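Local coordinates for protein O-methyltransferase family 3 (Niastella koreensis, PDB 7CVW) that transfers a methyl group from S-adenosyl-L-methionine to a hydroxyl of catechol-like compounds, with magnesium as preferred metal and without regiospecificity, and works as a homodimer, at residues 141-153 with 185-199. Residues are numbered along the deposited sequence; the frame is centred on the assembly and turned at random.
Sequences DKPPYTEYFQWAL and GARRFNAMLGANTAV. With SAH (S-adenosyl-L-homocysteine), chain E.
Arg188 grips Glu147 end-on, NH2 to OE1 at 2.8 Å and NH1 to OE2 at 2.9 Å. Carboxylate and guanidinium are nearly coplanar, and both oxygens use their syn lone pairs. NH2 also donates to Pro143 O, a more bent bond (138°), while Thr146 CB lies over one guanidinium face. A bend at chi2 (66°) folds the Glu147 chain back to the arginine. On the side facing the sheet, Tyr145 turns its ring edge to the face of Phe189, whose own edge meets the face of Phe149 in an offset T-shaped pair. Met192 completes the cluster obliquely, its CE 3.6 Å from Phe149 CD2, and Leu193 CD1 and Val199 CG1 close on Phe149 CZ. One water joins Thr146 N and Pro143 O to Gly185 O of the other helix. Further out, Phe149 and Phe189 rest on strands 160-165 and 213-220, and the helices, inclined at 40°, pack side by side on the Rossmann-like sheet. Lys142 NZ bonds to Tyr145 OH, Ala140 O and Asn166 OD1, and Tyr145 OH also to Asp165 O; Asp165 and Asn166 are magnesium ligands. Asp141 and Tyr148 line the adenine end of the S-adenosyl-L-homocysteine pocket. Two nearly straight in-plane bonds thus fix the rotation of both charged groups, while the interlocked rings set the helix spacing.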
ATOM      1  N   ASP A 141     -20.689  -4.683   6.024  1.00  8.60           N
ATOM      2  CA  ASP A 141     -21.550  -3.485   6.125  1.00  8.76           C
ATOM      3  C   ASP A 141     -20.726  -2.338   6.704  1.00  8.87           C
ATOM      4  O   ASP A 141     -19.739  -2.602   7.423  1.00  9.26           O
ATOM      5  CB  ASP A 141     -22.825  -3.799   6.903  1.00  8.95           C
ATOM      6  CG  ASP A 141     -22.619  -4.489   8.246  1.00  9.61           C
ATOM      7  OD1 ASP A 141     -21.573  -5.132   8.439  1.00  9.28           O
ATOM      8  OD2 ASP A 141     -23.515  -4.371   9.105  1.00 11.40           O
ATOM      9  N   LYS A 142     -21.112  -1.111   6.366  1.00  9.40           N
ATOM     10  CA  LYS A 142     -20.240   0.063   6.601  1.00  9.43           C
ATOM     11  C   LYS A 142     -20.508   0.747   7.937  1.00  9.27           C
ATOM     12  O   LYS A 142     -19.570   1.155   8.616  1.00 10.19           O
ATOM     13  CB  LYS A 142     -20.319   0.989   5.385  1.00  9.90           C
ATOM     14  CG  LYS A 142     -20.144   0.276   4.048  1.00  9.61           C
ATOM     15  CD  LYS A 142     -18.846  -0.548   3.964  1.00  9.52           C
ATOM     16  CE  LYS A 142     -18.656  -1.231   2.620  1.00  9.94           C
ATOM     17  NZ  LYS A 142     -17.736  -2.398   2.687  1.00  9.99           N
ATOM     18  N   PRO A 143     -21.769   0.951   8.380  1.00  9.24           N
ATOM     19  CA  PRO A 143     -22.001   1.636   9.650  1.00  8.93           C
ATOM     20  C   PRO A 143     -21.206   1.124  10.843  1.00  9.84           C
ATOM     21  O   PRO A 143     -20.744   1.952  11.643  1.00 10.44           O
ATOM     22  CB  PRO A 143     -23.519   1.507   9.827  1.00  9.34           C
ATOM     23  CG  PRO A 143     -24.000   1.524   8.425  1.00  9.20           C
ATOM     24  CD  PRO A 143     -23.019   0.640   7.674  1.00  9.13           C
ATOM     25  N   PRO A 144     -21.056  -0.200  11.061  1.00  8.99           N
ATOM     26  CA  PRO A 144     -20.331  -0.722  12.228  1.00  9.25           C
ATOM     27  C   PRO A 144     -18.815  -0.918  12.062  1.00  8.85           C
ATOM     28  O   PRO A 144     -18.199  -1.559  12.894  1.00  8.86           O
ATOM     29  CB  PRO A 144     -20.985  -2.078  12.501  1.00 10.48           C
ATOM     30  CG  PRO A 144     -21.598  -2.502  11.211  1.00 10.59           C
ATOM     31  CD  PRO A 144     -21.685  -1.291  10.311  1.00  9.67           C
ATOM     32  N   TYR A 145     -18.220  -0.368  11.020  1.00  8.49           N
ATOM     33  CA  TYR A 145     -16.750  -0.499  10.831  1.00  8.36           C
ATOM     34  C   TYR A 145     -16.030  -0.142  12.131  1.00  8.31           C
ATOM     35  O   TYR A 145     -15.082  -0.814  12.512  1.00  8.74           O
ATOM     36  CB  TYR A 145     -16.235   0.435   9.749  1.00  7.95           C
ATOM     37  CG  TYR A 145     -16.044  -0.161   8.386  1.00  7.95           C
ATOM     38  CD1 TYR A 145     -16.893  -1.134   7.889  1.00  7.74           C
ATOM     39  CD2 TYR A 145     -15.073   0.358   7.539  1.00  7.84           C
ATOM     40  CE1 TYR A 145     -16.718  -1.658   6.617  1.00  8.08           C
ATOM     41  CE2 TYR A 145     -14.902  -0.135   6.262  1.00  7.84           C
ATOM     42  CZ  TYR A 145     -15.740  -1.133   5.787  1.00  8.32           C
ATOM     43  OH  TYR A 145     -15.605  -1.620   4.518  1.00  8.41           O
ATOM     44  N   THR A 146     -16.461   0.916  12.814  1.00  8.53           N
ATOM     45  CA  THR A 146     -15.817   1.361  14.080  1.00  8.91           C
ATOM     46  C   THR A 146     -15.764   0.198  15.071  1.00  9.62           C
ATOM     47  O   THR A 146     -14.712  -0.035  15.635  1.00  9.90           O
ATOM     48  CB  THR A 146     -16.538   2.597  14.633  1.00  9.96           C
ATOM     49  OG1 THR A 146     -16.426   3.665  13.687  1.00 10.19           O
ATOM     50  CG2 THR A 146     -15.965   3.035  15.956  1.00 10.35           C
ATOM     51  N   GLU A 147     -16.878  -0.506  15.259  1.00  9.25           N
ATOM     52  CA  GLU A 147     -16.934  -1.620  16.229  1.00  9.35           C
ATOM     53  C   GLU A 147     -16.178  -2.838  15.696  1.00  9.58           C
ATOM     54  O   GLU A 147     -15.537  -3.531  16.468  1.00  9.47           O
ATOM     55  CB  GLU A 147     -18.384  -1.948  16.538  1.00 10.00           C
ATOM     56  CG  GLU A 147     -19.022  -0.860  17.380  1.00 10.82           C
ATOM     57  CD  GLU A 147     -19.173   0.488  16.704  1.00 11.18           C
ATOM     58  OE1 GLU A 147     -19.785   0.540  15.608  1.00 11.12           O
ATOM     59  OE2 GLU A 147     -18.663   1.502  17.288  1.00 11.73           O
ATOM     60  N   TYR A 148     -16.231  -3.091  14.397  1.00  8.60           N
ATOM     61  CA  TYR A 148     -15.461  -4.200  13.792  1.00  8.56           C
ATOM     62  C   TYR A 148     -13.964  -4.013  14.100  1.00  8.50           C
ATOM     63  O   TYR A 148     -13.247  -4.999  14.387  1.00  8.45           O
ATOM     64  CB  TYR A 148     -15.740  -4.283  12.294  1.00  8.48           C
ATOM     65  CG  TYR A 148     -17.126  -4.687  11.891  1.00  8.43           C
ATOM     66  CD1 TYR A 148     -17.942  -5.412  12.744  1.00  8.77           C
ATOM     67  CD2 TYR A 148     -17.592  -4.393  10.614  1.00  8.80           C
ATOM     68  CE1 TYR A 148     -19.194  -5.836  12.335  1.00  8.84           C
ATOM     69  CE2 TYR A 148     -18.844  -4.804  10.196  1.00  8.85           C
ATOM     70  CZ  TYR A 148     -19.638  -5.530  11.067  1.00  9.19           C
ATOM     71  OH  TYR A 148     -20.874  -5.943  10.694  1.00  9.53           O
ATOM     72  N   PHE A 149     -13.483  -2.777  14.035  1.00  8.61           N
ATOM     73  CA  PHE A 149     -12.061  -2.483  14.285  1.00  9.10           C
ATOM     74  C   PHE A 149     -11.717  -2.818  15.746  1.00  9.55           C
ATOM     75  O   PHE A 149     -10.636  -3.368  15.999  1.00  9.80           O
ATOM     76  CB  PHE A 149     -11.728  -1.038  13.956  1.00  9.72           C
ATOM     77  CG  PHE A 149     -10.256  -0.752  13.848  1.00  9.75           C
ATOM     78  CD1 PHE A 149      -9.583  -0.973  12.657  1.00 10.18           C
ATOM     79  CD2 PHE A 149      -9.537  -0.293  14.940  1.00 10.55           C
ATOM     80  CE1 PHE A 149      -8.233  -0.681  12.520  1.00 10.76           C
ATOM     81  CE2 PHE A 149      -8.183  -0.008  14.805  1.00 10.80           C
ATOM     82  CZ  PHE A 149      -7.533  -0.207  13.605  1.00 10.59           C
ATOM     83  N   GLN A 150     -12.608  -2.529  16.695  1.00 10.00           N
ATOM     84  CA  GLN A 150     -12.331  -2.851  18.115  1.00 11.28           C
ATOM     85  C   GLN A 150     -12.228  -4.362  18.290  1.00 11.04           C
ATOM     86  O   GLN A 150     -11.343  -4.818  18.984  1.00 10.96           O
ATOM     87  CB  GLN A 150     -13.405  -2.286  19.040  1.00 12.95           C
ATOM     88  CG  GLN A 150     -13.645  -0.797  18.855  1.00 15.26           C
ATOM     89  CD  GLN A 150     -12.400   0.052  18.850  1.00 18.13           C
ATOM     90  OE1 GLN A 150     -11.501  -0.120  19.673  1.00 19.90           O
ATOM     91  NE2 GLN A 150     -12.341   0.969  17.892  1.00 22.15           N
ATOM     92  N   TRP A 151     -13.105  -5.135  17.662  1.00  9.79           N
ATOM     93  CA  TRP A 151     -13.030  -6.612  17.691  1.00 10.59           C
ATOM     94  C   TRP A 151     -11.762  -7.088  16.996  1.00 10.25           C
ATOM     95  O   TRP A 151     -11.091  -7.989  17.500  1.00 10.45           O
ATOM     96  CB  TRP A 151     -14.287  -7.203  17.056  1.00 10.86           C
ATOM     97  CG  TRP A 151     -15.491  -7.156  17.945  1.00 11.52           C
ATOM     98  CD1 TRP A 151     -16.591  -6.375  17.796  1.00 11.88           C
ATOM     99  CD2 TRP A 151     -15.692  -7.898  19.162  1.00 11.60           C
ATOM    100  NE1 TRP A 151     -17.477  -6.598  18.818  1.00 12.20           N
ATOM    101  CE2 TRP A 151     -16.952  -7.522  19.670  1.00 12.13           C
ATOM    102  CE3 TRP A 151     -14.937  -8.849  19.858  1.00 12.92           C
ATOM    103  CZ2 TRP A 151     -17.483  -8.050  20.845  1.00 13.03           C
ATOM    104  CZ3 TRP A 151     -15.464  -9.381  21.016  1.00 13.79           C
ATOM    105  CH2 TRP A 151     -16.710  -8.975  21.505  1.00 12.93           C
ATOM    106  N   ALA A 152     -11.395  -6.475  15.878  1.00  9.98           N
ATOM    107  CA  ALA A 152     -10.169  -6.836  15.140  1.00 10.26           C
ATOM    108  C   ALA A 152      -8.965  -6.696  16.081  1.00 10.42           C
ATOM    109  O   ALA A 152      -8.100  -7.600  16.096  1.00  9.99           O
ATOM    110  CB  ALA A 152     -10.037  -5.997  13.895  1.00 10.63           C
ATOM    111  N   LEU A 153      -8.904  -5.644  16.894  1.00 10.33           N
ATOM    112  CA  LEU A 153      -7.755  -5.465  17.829  1.00 11.23           C
ATOM    113  C   LEU A 153      -7.713  -6.611  18.845  1.00 12.34           C
ATOM    114  O   LEU A 153      -6.615  -7.084  19.183  1.00 12.26           O
ATOM    115  CB  LEU A 153      -7.889  -4.109  18.520  1.00 11.41           C
ATOM    116  CG  LEU A 153      -7.638  -2.906  17.619  1.00 12.69           C
ATOM    117  CD1 LEU A 153      -7.875  -1.612  18.398  1.00 13.04           C
ATOM    118  CD2 LEU A 153      -6.235  -2.920  17.069  1.00 13.07           C
ATOM    119  N   GLY A 185     -20.729   5.931   8.286  1.00 11.26           N
ATOM    120  CA  GLY A 185     -19.930   4.819   8.826  1.00 10.81           C
ATOM    121  C   GLY A 185     -18.456   5.050   8.582  1.00 10.60           C
ATOM    122  O   GLY A 185     -17.647   4.823   9.494  1.00 10.05           O
ATOM    123  N   ALA A 186     -18.110   5.504   7.388  1.00 10.12           N
ATOM    124  CA  ALA A 186     -16.705   5.779   7.026  1.00  9.19           C
ATOM    125  C   ALA A 186     -16.166   6.933   7.875  1.00  8.95           C
ATOM    126  O   ALA A 186     -15.055   6.830   8.354  1.00  9.62           O
ATOM    127  CB  ALA A 186     -16.620   6.077   5.550  1.00  9.73           C
ATOM    128  N   ARG A 187     -16.918   8.032   7.999  1.00  9.40           N
ATOM    129  CA  ARG A 187     -16.471   9.225   8.763  1.00  9.81           C
ATOM    130  C   ARG A 187     -16.204   8.820  10.201  1.00  9.23           C
ATOM    131  O   ARG A 187     -15.232   9.283  10.773  1.00 10.07           O
ATOM    132  CB  ARG A 187     -17.479  10.372   8.740  1.00 10.86           C
ATOM    133  CG  ARG A 187     -17.510  11.137   7.423  1.00 12.35           C
ATOM    134  CD  ARG A 187     -18.601  12.213   7.396  1.00 14.40           C
ATOM    135  NE  ARG A 187     -18.567  13.009   8.617  1.00 16.55           N
ATOM    136  CZ  ARG A 187     -17.689  13.968   8.895  1.00 18.02           C
ATOM    137  NH1 ARG A 187     -16.761  14.336   8.023  1.00 18.31           N
ATOM    138  NH2 ARG A 187     -17.746  14.582  10.064  1.00 21.66           N
ATOM    139  N   ARG A 188     -17.080   8.021  10.802  1.00  8.61           N
ATOM    140  CA  ARG A 188     -16.966   7.670  12.231  1.00  9.06           C
ATOM    141  C   ARG A 188     -15.742   6.770  12.412  1.00  8.93           C
ATOM    142  O   ARG A 188     -14.987   6.958  13.363  1.00  9.57           O
ATOM    143  CB  ARG A 188     -18.259   7.021  12.729  1.00  9.53           C
ATOM    144  CG  ARG A 188     -18.297   6.849  14.234  1.00 10.65           C
ATOM    145  CD  ARG A 188     -19.695   6.576  14.747  1.00 11.09           C
ATOM    146  NE  ARG A 188     -20.155   5.273  14.310  1.00 11.36           N
ATOM    147  CZ  ARG A 188     -19.923   4.132  14.959  1.00 11.22           C
ATOM    148  NH1 ARG A 188     -19.320   4.122  16.144  1.00 11.18           N
ATOM    149  NH2 ARG A 188     -20.348   2.994  14.429  1.00 10.97           N
ATOM    150  N   PHE A 189     -15.552   5.798  11.511  1.00  9.22           N
ATOM    151  CA  PHE A 189     -14.378   4.897  11.527  1.00  8.61           C
ATOM    152  C   PHE A 189     -13.102   5.735  11.395  1.00  8.34           C
ATOM    153  O   PHE A 189     -12.109   5.451  12.050  1.00  9.03           O
ATOM    154  CB  PHE A 189     -14.514   3.861  10.406  1.00  8.69           C
ATOM    155  CG  PHE A 189     -13.262   3.061  10.191  1.00  8.70           C
ATOM    156  CD1 PHE A 189     -13.002   1.955  10.974  1.00  8.75           C
ATOM    157  CD2 PHE A 189     -12.321   3.457   9.242  1.00  8.99           C
ATOM    158  CE1 PHE A 189     -11.838   1.229  10.792  1.00  9.47           C
ATOM    159  CE2 PHE A 189     -11.151   2.735   9.082  1.00  9.32           C
ATOM    160  CZ  PHE A 189     -10.922   1.623   9.845  1.00  9.48           C
ATOM    161  N   ASN A 190     -13.081   6.683  10.469  1.00  8.58           N
ATOM    162  CA  ASN A 190     -11.859   7.494  10.195  1.00  8.52           C
ATOM    163  C   ASN A 190     -11.533   8.323  11.442  1.00  8.62           C
ATOM    164  O   ASN A 190     -10.336   8.459  11.812  1.00  8.82           O
ATOM    165  CB  ASN A 190     -12.045   8.363   8.951  1.00  8.70           C
ATOM    166  CG  ASN A 190     -12.084   7.568   7.661  1.00  8.85           C
ATOM    167  OD1 ASN A 190     -11.717   6.391   7.643  1.00  8.56           O
ATOM    168  ND2 ASN A 190     -12.580   8.197   6.608  1.00  9.33           N
ATOM    169  N   ALA A 191     -12.548   8.912  12.067  1.00  9.06           N
ATOM    170  CA  ALA A 191     -12.359   9.672  13.334  1.00  9.08           C
ATOM    171  C   ALA A 191     -11.771   8.759  14.412  1.00  9.62           C
ATOM    172  O   ALA A 191     -10.864   9.182  15.143  1.00 10.45           O
ATOM    173  CB  ALA A 191     -13.655  10.279  13.801  1.00  9.33           C
ATOM    174  N   MET A 192     -12.314   7.554  14.554  1.00  9.53           N
ATOM    175  CA  MET A 192     -11.819   6.552  15.521  1.00 10.13           C
ATOM    176  C   MET A 192     -10.364   6.280  15.199  1.00 10.51           C
ATOM    177  O   MET A 192      -9.533   6.257  16.125  1.00  9.73           O
ATOM    178  CB  MET A 192     -12.651   5.274  15.448  1.00 10.76           C
ATOM    179  CG  MET A 192     -12.166   4.181  16.375  1.00 10.97           C
ATOM    180  SD  MET A 192     -10.793   3.221  15.695  1.00 11.67           S
ATOM    181  CE  MET A 192     -11.457   2.603  14.134  1.00 11.82           C
ATOM    182  N   LEU A 193     -10.048   6.124  13.920  1.00 11.16           N
ATOM    183  CA  LEU A 193      -8.687   5.725  13.540  1.00 12.57           C
ATOM    184  C   LEU A 193      -7.715   6.861  13.889  1.00 12.14           C
ATOM    185  O   LEU A 193      -6.637   6.559  14.453  1.00 12.68           O
ATOM    186  CB  LEU A 193      -8.729   5.350  12.053  1.00 13.62           C
ATOM    187  CG  LEU A 193      -7.534   4.576  11.546  1.00 14.57           C
ATOM    188  CD1 LEU A 193      -7.314   3.301  12.347  1.00 14.62           C
ATOM    189  CD2 LEU A 193      -7.719   4.308  10.069  1.00 13.59           C
ATOM    190  N   GLY A 194      -8.104   8.116  13.649  1.00 13.49           N
ATOM    191  CA  GLY A 194      -7.294   9.297  14.009  1.00 13.94           C
ATOM    192  C   GLY A 194      -7.078   9.397  15.504  1.00 15.01           C
ATOM    193  O   GLY A 194      -6.090  10.057  15.894  1.00 18.24           O
ATOM    194  N   ALA A 195      -7.979   8.840  16.325  1.00 13.56           N
ATOM    195  CA  ALA A 195      -7.912   8.937  17.805  1.00 13.32           C
ATOM    196  C   ALA A 195      -7.230   7.704  18.399  1.00 14.73           C
ATOM    197  O   ALA A 195      -7.023   7.676  19.599  1.00 15.89           O
ATOM    198  CB  ALA A 195      -9.309   9.103  18.371  1.00 13.48           C
ATOM    199  N   ASN A 196      -6.937   6.677  17.600  1.00 14.20           N
ATOM    200  CA  ASN A 196      -6.555   5.357  18.142  1.00 15.19           C
ATOM    201  C   ASN A 196      -5.055   5.329  18.425  1.00 15.73           C
ATOM    202  O   ASN A 196      -4.274   5.506  17.474  1.00 17.10           O
ATOM    203  CB  ASN A 196      -6.996   4.253  17.182  1.00 15.83           C
ATOM    204  CG  ASN A 196      -6.930   2.898  17.825  1.00 17.12           C
ATOM    205  OD1 ASN A 196      -5.835   2.388  18.063  1.00 19.35           O
ATOM    206  ND2 ASN A 196      -8.081   2.277  18.010  1.00 18.44           N
ATOM    207  N   THR A 197      -4.670   5.013  19.662  1.00 15.76           N
ATOM    208  CA  THR A 197      -3.259   4.954  20.107  1.00 17.50           C
ATOM    209  C   THR A 197      -2.727   3.522  20.023  1.00 16.26           C
ATOM    210  O   THR A 197      -1.542   3.364  20.332  1.00 18.63           O
ATOM    211  CB  THR A 197      -3.120   5.485  21.536  1.00 19.49           C
ATOM    212  OG1 THR A 197      -3.947   4.669  22.353  1.00 21.54           O
ATOM    213  CG2 THR A 197      -3.562   6.924  21.654  1.00 22.35           C
ATOM    214  N   ALA A 198      -3.535   2.523  19.632  1.00 14.83           N
ATOM    215  CA  ALA A 198      -3.108   1.103  19.582  1.00 14.07           C
ATOM    216  C   ALA A 198      -2.483   0.791  18.219  1.00 13.01           C
ATOM    217  O   ALA A 198      -1.964  -0.306  18.063  1.00 12.44           O
ATOM    218  CB  ALA A 198      -4.281   0.191  19.843  1.00 14.63           C
ATOM    219  N   VAL A 199      -2.624   1.678  17.231  1.00 11.53           N
ATOM    220  CA  VAL A 199      -2.168   1.383  15.843  1.00 11.25           C
ATOM    221  C   VAL A 199      -1.425   2.590  15.267  1.00 11.44           C
ATOM    222  O   VAL A 199      -1.652   3.738  15.735  1.00 11.47           O
ATOM    223  CB  VAL A 199      -3.322   1.014  14.890  1.00 11.30           C
ATOM    224  CG1 VAL A 199      -4.104  -0.191  15.370  1.00 11.91           C
ATOM    225  CG2 VAL A 199      -4.246   2.195  14.608  1.00 11.57           C
TER
HETATM  226  N   SAH E 303     -14.673  -8.284   0.108  1.00 20.00           N
HETATM  227  CA  SAH E 303     -15.574  -8.599  -1.018  1.00 20.00           C
HETATM  228  CB  SAH E 303     -16.750  -7.611  -1.066  1.00 20.00           C
HETATM  229  CG  SAH E 303     -17.594  -7.593   0.165  1.00 20.00           C
HETATM  230  SD  SAH E 303     -19.129  -6.696  -0.302  1.00 20.00           S
HETATM  231  C   SAH E 303     -14.731  -8.515  -2.292  1.00 20.00           C
HETATM  232  O   SAH E 303     -14.810  -9.398  -3.068  1.00 20.00           O
HETATM  233  OXT SAH E 303     -14.070  -7.540  -2.406  1.00 20.00           O
HETATM  234  C5' SAH E 303     -19.931  -6.570   1.328  1.00 20.00           C
HETATM  235  C4' SAH E 303     -20.405  -7.911   1.817  1.00 20.00           C
HETATM  236  O4' SAH E 303     -20.708  -7.752   3.208  1.00 20.00           O
HETATM  237  C3' SAH E 303     -21.697  -8.462   1.174  1.00 20.00           C
HETATM  238  O3' SAH E 303     -21.541  -9.783   0.689  1.00 20.00           O
HETATM  239  C2' SAH E 303     -22.725  -8.413   2.307  1.00 20.00           C
HETATM  240  O2' SAH E 303     -23.698  -9.419   2.238  1.00 20.00           O
HETATM  241  C1' SAH E 303     -21.807  -8.561   3.506  1.00 20.00           C
HETATM  242  N9  SAH E 303     -22.377  -8.136   4.763  1.00 20.00           N
HETATM  243  C8  SAH E 303     -23.334  -7.187   4.975  1.00 20.00           C
HETATM  244  N7  SAH E 303     -23.662  -7.062   6.230  1.00 20.00           N
HETATM  245  C5  SAH E 303     -22.877  -7.984   6.891  1.00 20.00           C
HETATM  246  C6  SAH E 303     -22.746  -8.336   8.249  1.00 20.00           C
HETATM  247  N6  SAH E 303     -23.459  -7.795   9.215  1.00 20.00           N
HETATM  248  N1  SAH E 303     -21.876  -9.301   8.556  1.00 20.00           N
HETATM  249  C2  SAH E 303     -21.168  -9.855   7.572  1.00 20.00           C
HETATM  250  N3  SAH E 303     -21.219  -9.621   6.273  1.00 20.00           N
HETATM  251  C4  SAH E 303     -22.078  -8.648   5.990  1.00 20.00           C
HETATM  252  O   HOH W   1     -18.224   3.034  11.618  1.00  9.38           O
HETATM  253  O   HOH W   2     -21.716   5.158  11.831  1.00 25.20           O